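Side-chain contacts in ribonucleoside-diphosphate reductase subunit beta (Streptococcus sanguinis, PDB 4N83), which carries a two-metal site, here holding manganese, and probably serves in reducing ribonucleotides to the deoxyribonucleotides needed for DNA synthesis: residues D42-L47 with S109-K114; D80-H85 with G199-L204; T145-K150 with Q203-E208; L169-L172 with K176-N179. One frame throughout, in Å; residues are numbered along the deposited sequence.

In the fold
From the N terminus, interaction 1 closes the first loop by returning the end of helix 84-111 to the short helix 41-44. Interaction 2 opens inside that loop, at 80-85, and crosses it, running on to the last turns of helix 178-206. Interaction 3 opens at 145-150 and ends on the same stretch, sharing Gln203 and Leu204 with interaction 2. Interaction 4, a short-range turn between helices 162-173 and 178-206, is nested inside the loops of both. Two clusters result: interactions 1 and 4 touch, as do 2 and 3, and the clusters lie on opposite sides of the chain's centre, interactions 1 and 2 being about 42 Å apart between centres.

Interaction 1 (D42-L47 with S109-K114); sequences DDWRKL and STLNTK
Leu111 lies against the indole of Trp44, and its side chain can be followed atom by atom across one ring face. Leu111 CB starts near the nitrogen, 3.5 Å from Trp44 NE1. CG comes next and sits over the five-membered ring, 3.5 Å from its centroid and only 6° off the ring normal, the geometry of a CH-pi contact. The branch ending in CD2 continues toward the benzo half: Leu111 CD2 is 3.5 Å from Trp44 CD2 and 3.7 Å from Trp44 CE3, so the methyl covers the middle of the bicyclic system. The indole reaches this position because its CG is anti to the backbone N (chi1 167°), which carries the ring from helix 41-44 toward the end of helix 84-111. Asn112, the first residue to leave helical geometry there, adds a smaller contact. Its OD1 approaches Trp44 CZ2 obliquely at 3.5 Å, with amide and ring planes 57° apart. Around Trp44, Val55 of helix 49-78 and the loop residue Leu177 add packing, and Lys52 makes a cation-pi contact. Helix 84-111 also supplies the manganese ligands Glu97 and His100 and the predicted active-site Tyr104, about 9 Å from the Asn112 side chain; the contact thus packs one end of a metal-bearing helix in the ferritin-like bundle of ribonucleotide reductase small subunits.

Interaction 2 (D80-H85 with G199-L204); sequences DVRTAH and GYKFQL
Arg82 meets Lys201 and Leu204 mainly through carbon. In the apolar group, the two long chains cross at their methylenes, Arg82 CD lying 3.6 Å from Lys201 CD; the lysine turns at chi2 (-77°), which swings its outer half toward the loop. A second kind of contact is packing over a flat group: Leu204 CB lies 4.2 Å above the Arg82 guanidinium plane, over its centre, while Leu204 CD2 comes 3.9 Å from Arg82 NE.

Electrostatics form the third group. Arg82 NE and Lys201 NZ are like charges 4.6 Å apart, yet each side chain has an acid of its own: Arg82 NH2 is in a salt bridge with Glu208, and Lys201 NZ with Asp15. These pairings probably offset the repulsion. Beside the ammonium nitrogen lies a methyl, Thr83 CG2, at 4.1 Å from Lys201 NZ.

Capping completes the set. Thr83 occupies the N-cap of helix 84-111, its OG1 bonded to the backbone N of Glu86 and also to Asp18. The arrangement joins a capped helix start to the last turns of helix 178-206, which bears the manganese ligands Glu191 and His194, within a ferritin-like helical bundle.

Interaction 3 (T145-K150 with Q203-E208); sequences TALEKK and QLAFNE
Leu147 presses on Ala205 chiefly with one methyl, and the close part of the contact is little more than this pair: Leu147 CD1 stands 3.5 Å from Ala205 CB. The same CD1 is 4.1 Å from Ala205 C, and the other branch, Leu147 CD2, lies 4.1 Å from Ala205 O, so the fork of the leucine spans the alanine from its methyl to its carbonyl. Both side chains leave their backbones toward the other segment, which makes the approach direct. Phe206, by contrast, keeps its side chain at a distance, Phe206 CB staying 5.0 Å from Leu147 CD2.

In the all-helical, ferritin-like fold, this is where the N-cap of helix 148-160, Leu147 itself, meets the end of helix 178-206. Phe202, Leu209 and Leu217 also touch the leucine, so its buried side belongs to a wider apolar cluster.

Away from that cluster the residues are more exposed, and their bonds run within a segment or to residues outside both. Asn207 folds back on its own chain, CG beside the backbone N (chi1 -77°), and ND2 donates to Gln203 O at 2.8 Å with an N-H...O angle of 158°. Gln203 O also accepts Asn207 N, at 3.2 Å. On the facing segment, Thr145 OG1 gives Glu148 OE2 a weak bond of 2.9 Å, while Lys149 reaches away to a salt bridge with Asp80, as Glu208 does to Arg82.

Interaction 4 (L169-L172 with K176-N179); sequences LYYL and KLAN
Tyr171 and Leu177 lie side by side and point the same way, the leucine flanking the ring. Leu177 CD1 comes over one face, 4.1 Å from the ring centroid and 29° off its normal, a CH-pi contact displaced toward the CB end of the ring; accordingly its closest approach is to Tyr171 CD2, at 3.7 Å. The opposite face is covered from within the helix: Tyr170 CD2 sits 3.9 Å above the Tyr171 ring plane, over its centre. The tyrosine is therefore held between its chain neighbour and the leucine that follows the turn. Its CG is anti to the carbonyl carbon (chi1 -71°), which keeps the ring alongside the turn.

Lys176 meets the same tyrosine at its root. Lys176 CB lies oblique to the ring and 4.1 Å from Tyr171 CB, after which the chain bends at chi2 and chi3 and leads off toward Asp43. Its backbone closes the turn: Lys176 N donates to Tyr171 O at 2.8 Å, with an N-H...O angle of 156°, arriving above the carbonyl plane. This bond spans five residues where a regular helix would span four.

Leu172 contributes more loosely, its CD1 staying 4.6 Å from Ala178 CA, and also packs on Ala181 and Lys185. With Leu177 as N-cap, its phi and psi both positive, the whole is a short turn between consecutive helices, joining helix 162-173 to helix 178-206 in the reductase bundle.

Interaction 1 (D42-L47 with S109-K114)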
loop_
_atom_site.group_PDB
_atom_site.type_symbol
_atom_site.label_atom_id
_atom_site.label_comp_id
_atom_site.label_asym_id
_atom_site.label_seq_id
_atom_site.Cartn_x
_atom_site.Cartn_y
_atom_site.Cartn_z
ATOM N N ASP A 42 -29.487 13.275 -10.464
ATOM C CA ASP A 42 -30.651 14.157 -10.396
ATOM C C ASP A 42 -30.242 15.608 -10.128
ATOM O O ASP A 42 -30.804 16.529 -10.718
ATOM C CB ASP A 42 -31.624 13.676 -9.313
ATOM C CG ASP A 42 -33.007 14.280 -9.457
ATOM O OD1 ASP A 42 -33.503 14.872 -8.476
ATOM O OD2 ASP A 42 -33.600 14.165 -10.551
ATOM N N ASP A 43 -29.262 15.801 -9.241
ATOM C CA ASP A 43 -28.768 17.141 -8.888
ATOM C C ASP A 43 -27.590 17.594 -9.757
ATOM O O ASP A 43 -27.342 18.795 -9.887
ATOM C CB ASP A 43 -28.368 17.191 -7.407
ATOM C CG ASP A 43 -29.564 17.332 -6.485
ATOM O OD1 ASP A 43 -30.184 18.416 -6.478
ATOM O OD2 ASP A 43 -29.880 16.364 -5.763
ATOM N N TRP A 44 -26.867 16.637 -10.335
ATOM C CA TRP A 44 -25.754 16.939 -11.238
ATOM C C TRP A 44 -26.247 17.593 -12.529
ATOM O O TRP A 44 -25.665 18.576 -12.993
ATOM C CB TRP A 44 -24.959 15.665 -11.557
ATOM C CG TRP A 44 -23.994 15.797 -12.705
ATOM C CD1 TRP A 44 -24.014 15.095 -13.876
ATOM C CD2 TRP A 44 -22.870 16.685 -12.790
ATOM N NE1 TRP A 44 -22.973 15.487 -14.683
ATOM C CE2 TRP A 44 -22.256 16.463 -14.042
ATOM C CE3 TRP A 44 -22.323 17.644 -11.930
ATOM C CZ2 TRP A 44 -21.123 17.168 -14.456
ATOM C CZ3 TRP A 44 -21.197 18.345 -12.342
ATOM C CH2 TRP A 44 -20.609 18.101 -13.594
ATOM N N ARG A 45 -27.322 17.048 -13.098
ATOM C CA ARG A 45 -27.894 17.573 -14.343
ATOM C C ARG A 45 -28.609 18.918 -14.155
ATOM O O ARG A 45 -28.917 19.595 -15.137
ATOM C CB ARG A 45 -28.835 16.545 -14.992
ATOM C CG ARG A 45 -30.156 16.325 -14.268
ATOM C CD ARG A 45 -30.866 15.077 -14.772
ATOM N NE ARG A 45 -32.098 14.808 -14.028
ATOM C CZ ARG A 45 -33.274 15.397 -14.251
ATOM N NH1 ARG A 45 -33.416 16.309 -15.210
ATOM N NH2 ARG A 45 -34.323 15.069 -13.503
ATOM N N LYS A 46 -28.869 19.302 -12.904
ATOM C CA LYS A 46 -29.400 20.631 -12.586
ATOM C C LYS A 46 -28.260 21.631 -12.360
ATOM O O LYS A 46 -28.177 22.269 -11.307
ATOM C CB LYS A 46 -30.299 20.571 -11.345
ATOM C CG LYS A 46 -31.552 19.727 -11.512
ATOM C CD LYS A 46 -32.346 19.668 -10.216
ATOM C CE LYS A 46 -33.548 18.747 -10.336
ATOM N NZ LYS A 46 -34.368 18.739 -9.092
ATOM N N LEU A 47 -27.382 21.752 -13.355
ATOM C CA LEU A 47 -26.254 22.685 -13.313
ATOM C C LEU A 47 -25.974 23.232 -14.711
ATOM O O LEU A 47 -26.208 22.551 -15.712
ATOM C CB LEU A 47 -24.995 21.996 -12.775
ATOM C CG LEU A 47 -24.996 21.480 -11.331
ATOM C CD1 LEU A 47 -23.746 20.655 -11.079
ATOM C CD2 LEU A 47 -25.087 22.616 -10.322
ATOM N N SER A 109 -17.140 8.592 -14.432
ATOM C CA SER A 109 -17.871 7.538 -15.141
ATOM C C SER A 109 -19.386 7.701 -15.039
ATOM O O SER A 109 -20.095 7.558 -16.035
ATOM C CB SER A 109 -17.468 6.159 -14.615
ATOM O OG SER A 109 -16.092 5.915 -14.838
ATOM N N THR A 110 -19.871 8.004 -13.836
ATOM C CA THR A 110 -21.306 8.156 -13.598
ATOM C C THR A 110 -21.827 9.470 -14.178
ATOM O O THR A 110 -22.781 9.475 -14.957
ATOM C CB THR A 110 -21.640 8.107 -12.092
ATOM O OG1 THR A 110 -20.892 7.060 -11.463
ATOM C CG2 THR A 110 -23.132 7.862 -11.878
ATOM N N LEU A 111 -21.191 10.576 -13.800
ATOM C CA LEU A 111 -21.629 11.913 -14.210
ATOM C C LEU A 111 -21.414 12.165 -15.701
ATOM O O LEU A 111 -22.353 12.525 -16.414
ATOM C CB LEU A 111 -20.903 12.999 -13.402
ATOM C CG LEU A 111 -21.452 13.336 -12.012
ATOM C CD1 LEU A 111 -21.524 12.117 -11.103
ATOM C CD2 LEU A 111 -20.605 14.430 -11.375
ATOM N N ASN A 112 -20.181 11.966 -16.161
ATOM C CA ASN A 112 -19.778 12.344 -17.519
ATOM C C ASN A 112 -19.794 11.182 -18.512
ATOM O O ASN A 112 -19.908 10.016 -18.126
ATOM C CB ASN A 112 -18.384 12.978 -17.496
ATOM C CG ASN A 112 -18.265 14.093 -16.471
ATOM O OD1 ASN A 112 -19.216 14.836 -16.233
ATOM N ND2 ASN A 112 -17.092 14.215 -15.858
ATOM N N THR A 113 -19.674 11.526 -19.793
ATOM C CA THR A 113 -19.660 10.553 -20.888
ATOM C C THR A 113 -18.230 10.212 -21.316
ATOM O O THR A 113 -17.275 10.873 -20.903
ATOM C CB THR A 113 -20.431 11.088 -22.112
ATOM O OG1 THR A 113 -19.824 12.302 -22.575
ATOM C CG2 THR A 113 -21.888 11.356 -21.754
ATOM N N LYS A 114 -18.100 9.186 -22.157
ATOM C CA LYS A 114 -16.798 8.671 -22.608
ATOM C C LYS A 114 -15.862 9.767 -23.118
ATOM O O LYS A 114 -14.725 9.882 -22.656
ATOM C CB LYS A 114 -17.005 7.614 -23.701
ATOM C CG LYS A 114 -15.732 6.952 -24.209
ATOM C CD LYS A 114 -16.052 5.866 -25.224
ATOM C CE LYS A 114 -14.811 5.404 -25.974
ATOM N NZ LYS A 114 -13.843 4.691 -25.096
#

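Interaction 2 (D80-H85 with G199-L204)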
loop_
_atom_site.group_PDB
_atom_site.type_symbol
_atom_site.label_atom_id
_atom_site.label_comp_id
_atom_site.label_asym_id
_atom_site.label_seq_id
_atom_site.Cartn_x
_atom_site.Cartn_y
_atom_site.Cartn_z
ATOM N N ASP A 80 13.255 7.243 3.895
ATOM C CA ASP A 80 13.725 7.989 5.062
ATOM C C ASP A 80 12.927 7.585 6.300
ATOM O O ASP A 80 12.361 8.428 7.000
ATOM C CB ASP A 80 13.601 9.485 4.794
ATOM C CG ASP A 80 14.167 9.873 3.446
ATOM O OD1 ASP A 80 15.391 9.729 3.250
ATOM O OD2 ASP A 80 13.387 10.310 2.578
ATOM N N VAL A 81 12.910 6.281 6.562
ATOM C CA VAL A 81 12.115 5.691 7.642
ATOM C C VAL A 81 12.915 5.623 8.944
ATOM O O VAL A 81 14.130 5.416 8.924
ATOM C CB VAL A 81 11.587 4.289 7.222
ATOM C CG1 VAL A 81 11.791 3.237 8.309
ATOM C CG2 VAL A 81 10.123 4.376 6.818
ATOM N N ARG A 82 12.222 5.796 10.069
ATOM C CA ARG A 82 12.836 5.711 11.395
ATOM C C ARG A 82 12.630 4.316 11.979
ATOM O O ARG A 82 13.595 3.629 12.316
ATOM C CB ARG A 82 12.243 6.767 12.333
ATOM C CG ARG A 82 12.323 8.191 11.801
ATOM C CD ARG A 82 11.762 9.190 12.799
ATOM N NE ARG A 82 12.595 9.307 13.996
ATOM C CZ ARG A 82 13.657 10.105 14.126
ATOM N NH1 ARG A 82 14.058 10.892 13.129
ATOM N NH2 ARG A 82 14.330 10.116 15.272
ATOM N N THR A 83 11.368 3.908 12.088
ATOM C CA THR A 83 11.002 2.606 12.643
ATOM C C THR A 83 10.480 1.694 11.536
ATOM O O THR A 83 9.974 2.173 10.525
ATOM C CB THR A 83 9.909 2.745 13.722
ATOM O OG1 THR A 83 8.644 3.017 13.103
ATOM C CG2 THR A 83 10.245 3.868 14.698
ATOM N N ALA A 84 10.585 0.384 11.741
ATOM C CA ALA A 84 10.080 -0.595 10.772
ATOM C C ALA A 84 8.577 -0.435 10.542
ATOM O O ALA A 84 8.083 -0.633 9.431
ATOM C CB ALA A 84 10.389 -2.010 11.237
ATOM N N HIS A 85 7.868 -0.056 11.603
ATOM C CA HIS A 85 6.411 0.084 11.576
ATOM C C HIS A 85 5.991 1.275 10.724
ATOM O O HIS A 85 4.944 1.245 10.081
ATOM C CB HIS A 85 5.865 0.242 13.000
ATOM C CG HIS A 85 6.531 -0.648 14.003
ATOM N ND1 HIS A 85 7.526 -0.202 14.846
ATOM C CD2 HIS A 85 6.363 -1.962 14.282
ATOM C CE1 HIS A 85 7.934 -1.199 15.609
ATOM N NE2 HIS A 85 7.244 -2.279 15.286
ATOM N N GLY A 199 3.741 15.108 9.480
ATOM C CA GLY A 199 4.134 16.306 10.218
ATOM C C GLY A 199 4.713 16.033 11.599
ATOM O O GLY A 199 5.499 16.829 12.112
ATOM N N TYR A 200 4.316 14.919 12.211
ATOM C CA TYR A 200 4.858 14.520 13.512
ATOM C C TYR A 200 6.288 14.001 13.382
ATOM O O TYR A 200 7.168 14.399 14.146
ATOM C CB TYR A 200 3.982 13.453 14.175
ATOM C CG TYR A 200 4.696 12.703 15.275
ATOM C CD1 TYR A 200 5.095 13.352 16.439
ATOM C CD2 TYR A 200 4.990 11.350 15.147
ATOM C CE1 TYR A 200 5.756 12.674 17.447
ATOM C CE2 TYR A 200 5.651 10.661 16.150
ATOM C CZ TYR A 200 6.031 11.328 17.298
ATOM O OH TYR A 200 6.688 10.650 18.300
ATOM N N LYS A 201 6.504 13.102 12.424
ATOM C CA LYS A 201 7.835 12.548 12.156
ATOM C C LYS A 201 8.815 13.622 11.682
ATOM O O LYS A 201 10.028 13.476 11.834
ATOM C CB LYS A 201 7.752 11.418 11.121
ATOM C CG LYS A 201 7.140 10.130 11.652
ATOM C CD LYS A 201 8.127 9.359 12.519
ATOM C CE LYS A 201 7.484 8.150 13.179
ATOM N NZ LYS A 201 8.409 7.477 14.135
ATOM N N PHE A 202 8.277 14.691 11.100
ATOM C CA PHE A 202 9.059 15.873 10.739
ATOM C C PHE A 202 9.610 16.572 11.987
ATOM O O PHE A 202 10.787 16.926 12.034
ATOM C CB PHE A 202 8.191 16.835 9.912
ATOM C CG PHE A 202 8.831 18.167 9.648
ATOM C CD1 PHE A 202 9.717 18.330 8.593
ATOM C CD2 PHE A 202 8.535 19.263 10.448
ATOM C CE1 PHE A 202 10.304 19.558 8.347
ATOM C CE2 PHE A 202 9.118 20.494 10.207
ATOM C CZ PHE A 202 10.004 20.643 9.154
ATOM N N GLN A 203 8.756 16.755 12.993
ATOM C CA GLN A 203 9.139 17.432 14.239
ATOM C C GLN A 203 10.170 16.658 15.067
ATOM O O GLN A 203 10.889 17.251 15.868
ATOM C CB GLN A 203 7.904 17.716 15.099
ATOM C CG GLN A 203 6.969 18.763 14.511
ATOM C CD GLN A 203 5.629 18.814 15.221
ATOM O OE1 GLN A 203 5.563 18.746 16.449
ATOM N NE2 GLN A 203 4.552 18.940 14.453
ATOM N N LEU A 204 10.227 15.340 14.886
ATOM C CA LEU A 204 11.252 14.520 15.538
ATOM C C LEU A 204 12.627 14.819 14.955
ATOM O O LEU A 204 13.579 15.059 15.695
ATOM C CB LEU A 204 10.935 13.022 15.409
ATOM C CG LEU A 204 10.255 12.361 16.613
ATOM C CD1 LEU A 204 9.019 13.125 17.067
ATOM C CD2 LEU A 204 9.901 10.918 16.286
#

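Interaction 3 (T145-K150 with Q203-E208)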
loop_
_atom_site.group_PDB
_atom_site.type_symbol
_atom_site.label_atom_id
_atom_site.label_comp_id
_atom_site.label_asym_id
_atom_site.label_seq_id
_atom_site.Cartn_x
_atom_site.Cartn_y
_atom_site.Cartn_z
ATOM N N THR A 145 16.180 16.601 0.467
ATOM C CA THR A 145 16.637 15.783 1.600
ATOM C C THR A 145 15.495 15.357 2.533
ATOM O O THR A 145 14.372 15.855 2.433
ATOM C CB THR A 145 17.712 16.521 2.428
ATOM O OG1 THR A 145 17.242 17.830 2.775
ATOM C CG2 THR A 145 19.008 16.637 1.638
ATOM N N ALA A 146 15.806 14.429 3.438
ATOM C CA ALA A 146 14.818 13.841 4.346
ATOM C C ALA A 146 14.334 14.834 5.403
ATOM O O ALA A 146 14.833 14.849 6.531
ATOM C CB ALA A 146 15.398 12.605 5.016
ATOM N N LEU A 147 13.338 15.634 5.023
ATOM C CA LEU A 147 12.765 16.703 5.859
ATOM C C LEU A 147 12.042 17.675 4.934
ATOM O O LEU A 147 10.935 18.128 5.227
ATOM C CB LEU A 147 13.834 17.462 6.669
ATOM C CG LEU A 147 13.486 17.847 8.112
ATOM C CD1 LEU A 147 12.966 16.665 8.920
ATOM C CD2 LEU A 147 14.700 18.456 8.796
ATOM N N GLU A 148 12.695 17.988 3.816
ATOM C CA GLU A 148 12.116 18.810 2.756
ATOM C C GLU A 148 10.993 18.068 2.027
ATOM O O GLU A 148 10.013 18.680 1.596
ATOM C CB GLU A 148 13.205 19.217 1.755
ATOM C CG GLU A 148 14.301 20.096 2.346
ATOM C CD GLU A 148 15.509 20.234 1.436
ATOM O OE1 GLU A 148 15.366 20.059 0.208
ATOM O OE2 GLU A 148 16.608 20.520 1.954
ATOM N N LYS A 149 11.145 16.752 1.893
ATOM C CA LYS A 149 10.127 15.906 1.266
ATOM C C LYS A 149 8.880 15.766 2.141
ATOM O O LYS A 149 7.771 15.627 1.627
ATOM C CB LYS A 149 10.706 14.526 0.944
ATOM C CG LYS A 149 11.793 14.565 -0.118
ATOM C CD LYS A 149 12.426 13.202 -0.353
ATOM C CE LYS A 149 13.419 12.851 0.743
ATOM N NZ LYS A 149 14.235 11.654 0.396
ATOM N N LYS A 150 9.069 15.802 3.459
ATOM C CA LYS A 150 7.951 15.765 4.404
ATOM C C LYS A 150 7.157 17.073 4.399
ATOM O O LYS A 150 5.937 17.058 4.551
ATOM C CB LYS A 150 8.449 15.460 5.819
ATOM C CG LYS A 150 8.969 14.042 5.991
ATOM C CD LYS A 150 9.387 13.764 7.426
ATOM C CE LYS A 150 9.634 12.281 7.666
ATOM N NZ LYS A 150 10.801 11.758 6.901
ATOM N N GLN A 203 8.756 16.755 12.993
ATOM C CA GLN A 203 9.139 17.432 14.239
ATOM C C GLN A 203 10.170 16.658 15.067
ATOM O O GLN A 203 10.889 17.251 15.868
ATOM C CB GLN A 203 7.904 17.716 15.099
ATOM C CG GLN A 203 6.969 18.763 14.511
ATOM C CD GLN A 203 5.629 18.814 15.221
ATOM O OE1 GLN A 203 5.563 18.746 16.449
ATOM N NE2 GLN A 203 4.552 18.940 14.453
ATOM N N LEU A 204 10.227 15.340 14.886
ATOM C CA LEU A 204 11.252 14.520 15.538
ATOM C C LEU A 204 12.627 14.819 14.955
ATOM O O LEU A 204 13.579 15.059 15.695
ATOM C CB LEU A 204 10.935 13.022 15.409
ATOM C CG LEU A 204 10.255 12.361 16.613
ATOM C CD1 LEU A 204 9.019 13.125 17.067
ATOM C CD2 LEU A 204 9.901 10.918 16.286
ATOM N N ALA A 205 12.718 14.812 13.628
ATOM C CA ALA A 205 13.974 15.090 12.929
ATOM C C ALA A 205 14.291 16.589 12.847
ATOM O O ALA A 205 15.410 16.965 12.504
ATOM C CB ALA A 205 13.948 14.477 11.536
ATOM N N PHE A 206 13.308 17.436 13.155
ATOM C CA PHE A 206 13.500 18.890 13.180
ATOM C C PHE A 206 14.150 19.347 14.491
ATOM O O PHE A 206 14.995 20.245 14.488
ATOM C CB PHE A 206 12.155 19.598 12.975
ATOM C CG PHE A 206 12.241 21.100 12.989
ATOM C CD1 PHE A 206 12.724 21.790 11.885
ATOM C CD2 PHE A 206 11.822 21.825 14.100
ATOM C CE1 PHE A 206 12.797 23.174 11.893
ATOM C CE2 PHE A 206 11.894 23.208 14.114
ATOM C CZ PHE A 206 12.383 23.884 13.008
ATOM N N ASN A 207 13.751 18.726 15.600
ATOM C CA ASN A 207 14.302 19.045 16.927
ATOM C C ASN A 207 15.635 18.346 17.238
ATOM O O ASN A 207 16.235 18.592 18.285
ATOM C CB ASN A 207 13.272 18.726 18.023
ATOM C CG ASN A 207 12.178 19.778 18.122
ATOM O OD1 ASN A 207 12.400 20.868 18.650
ATOM N ND2 ASN A 207 10.991 19.454 17.621
ATOM N N GLU A 208 16.092 17.480 16.333
ATOM C CA GLU A 208 17.406 16.842 16.458
ATOM C C GLU A 208 18.521 17.698 15.844
ATOM O O GLU A 208 19.690 17.548 16.202
ATOM C CB GLU A 208 17.391 15.457 15.812
ATOM C CG GLU A 208 16.644 14.417 16.633
ATOM C CD GLU A 208 16.426 13.111 15.891
ATOM O OE1 GLU A 208 16.581 13.080 14.651
ATOM O OE2 GLU A 208 16.091 12.107 16.554
#

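Interaction 4 (L169-L172 with K176-N179)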
loop_
_atom_site.group_PDB
_atom_site.type_symbol
_atom_site.label_atom_id
_atom_site.label_comp_id
_atom_site.label_asym_id
_atom_site.label_seq_id
_atom_site.Cartn_x
_atom_site.Cartn_y
_atom_site.Cartn_z
ATOM N N LEU A 169 -17.286 20.686 -1.276
ATOM C CA LEU A 169 -17.690 21.085 0.076
ATOM C C LEU A 169 -18.749 22.193 0.044
ATOM O O LEU A 169 -19.613 22.255 0.922
ATOM C CB LEU A 169 -16.476 21.553 0.891
ATOM C CG LEU A 169 -15.443 20.490 1.282
ATOM C CD1 LEU A 169 -14.186 21.148 1.834
ATOM C CD2 LEU A 169 -16.016 19.505 2.289
ATOM N N TYR A 170 -18.669 23.064 -0.962
ATOM C CA TYR A 170 -19.662 24.123 -1.162
ATOM C C TYR A 170 -21.040 23.534 -1.468
ATOM O O TYR A 170 -22.042 23.958 -0.890
ATOM C CB TYR A 170 -19.218 25.070 -2.289
ATOM C CG TYR A 170 -20.300 25.999 -2.804
ATOM C CD1 TYR A 170 -20.554 27.220 -2.183
ATOM C CD2 TYR A 170 -21.061 25.661 -3.922
ATOM C CE1 TYR A 170 -21.540 28.071 -2.656
ATOM C CE2 TYR A 170 -22.050 26.505 -4.400
ATOM C CZ TYR A 170 -22.284 27.708 -3.765
ATOM O OH TYR A 170 -23.264 28.547 -4.241
ATOM N N TYR A 171 -21.079 22.559 -2.372
ATOM C CA TYR A 171 -22.335 21.912 -2.757
ATOM C C TYR A 171 -22.917 21.054 -1.632
ATOM O O TYR A 171 -24.137 20.998 -1.467
ATOM C CB TYR A 171 -22.148 21.071 -4.025
ATOM C CG TYR A 171 -21.958 21.902 -5.276
ATOM C CD1 TYR A 171 -22.993 22.686 -5.778
ATOM C CD2 TYR A 171 -20.745 21.903 -5.963
ATOM C CE1 TYR A 171 -22.827 23.450 -6.922
ATOM C CE2 TYR A 171 -20.570 22.663 -7.108
ATOM C CZ TYR A 171 -21.614 23.435 -7.583
ATOM O OH TYR A 171 -21.448 24.193 -8.722
ATOM N N LEU A 172 -22.051 20.393 -0.864
ATOM C CA LEU A 172 -22.485 19.604 0.296
ATOM C C LEU A 172 -23.200 20.480 1.325
ATOM O O LEU A 172 -24.145 20.033 1.977
ATOM C CB LEU A 172 -21.290 18.900 0.953
ATOM C CG LEU A 172 -21.579 18.014 2.172
ATOM C CD1 LEU A 172 -22.553 16.896 1.831
ATOM C CD2 LEU A 172 -20.286 17.441 2.733
ATOM N N LYS A 176 -26.391 19.466 -1.931
ATOM C CA LYS A 176 -26.278 19.097 -3.343
ATOM C C LYS A 176 -25.048 18.209 -3.537
ATOM O O LYS A 176 -24.042 18.385 -2.849
ATOM C CB LYS A 176 -26.141 20.355 -4.210
ATOM C CG LYS A 176 -27.227 21.404 -3.998
ATOM C CD LYS A 176 -28.316 21.348 -5.060
ATOM C CE LYS A 176 -27.879 22.035 -6.346
ATOM N NZ LYS A 176 -29.006 22.204 -7.305
ATOM N N LEU A 177 -25.132 17.264 -4.473
ATOM C CA LEU A 177 -24.026 16.342 -4.769
ATOM C C LEU A 177 -23.525 15.641 -3.499
ATOM O O LEU A 177 -22.361 15.782 -3.116
ATOM C CB LEU A 177 -22.875 17.085 -5.463
ATOM C CG LEU A 177 -23.210 17.872 -6.733
ATOM C CD1 LEU A 177 -21.989 18.646 -7.206
ATOM C CD2 LEU A 177 -23.723 16.958 -7.836
ATOM N N ALA A 178 -24.414 14.880 -2.864
ATOM C CA ALA A 178 -24.136 14.265 -1.561
ATOM C C ALA A 178 -23.109 13.134 -1.640
ATOM O O ALA A 178 -22.157 13.097 -0.860
ATOM C CB ALA A 178 -25.427 13.758 -0.934
ATOM N N ASN A 179 -23.316 12.213 -2.578
ATOM C CA ASN A 179 -22.414 11.074 -2.768
ATOM C C ASN A 179 -21.070 11.472 -3.379
ATOM O O ASN A 179 -20.047 10.846 -3.098
ATOM C CB ASN A 179 -23.084 10.004 -3.633
ATOM C CG ASN A 179 -24.319 9.414 -2.975
ATOM O OD1 ASN A 179 -24.281 9.010 -1.812
ATOM N ND2 ASN A 179 -25.421 9.357 -3.716
#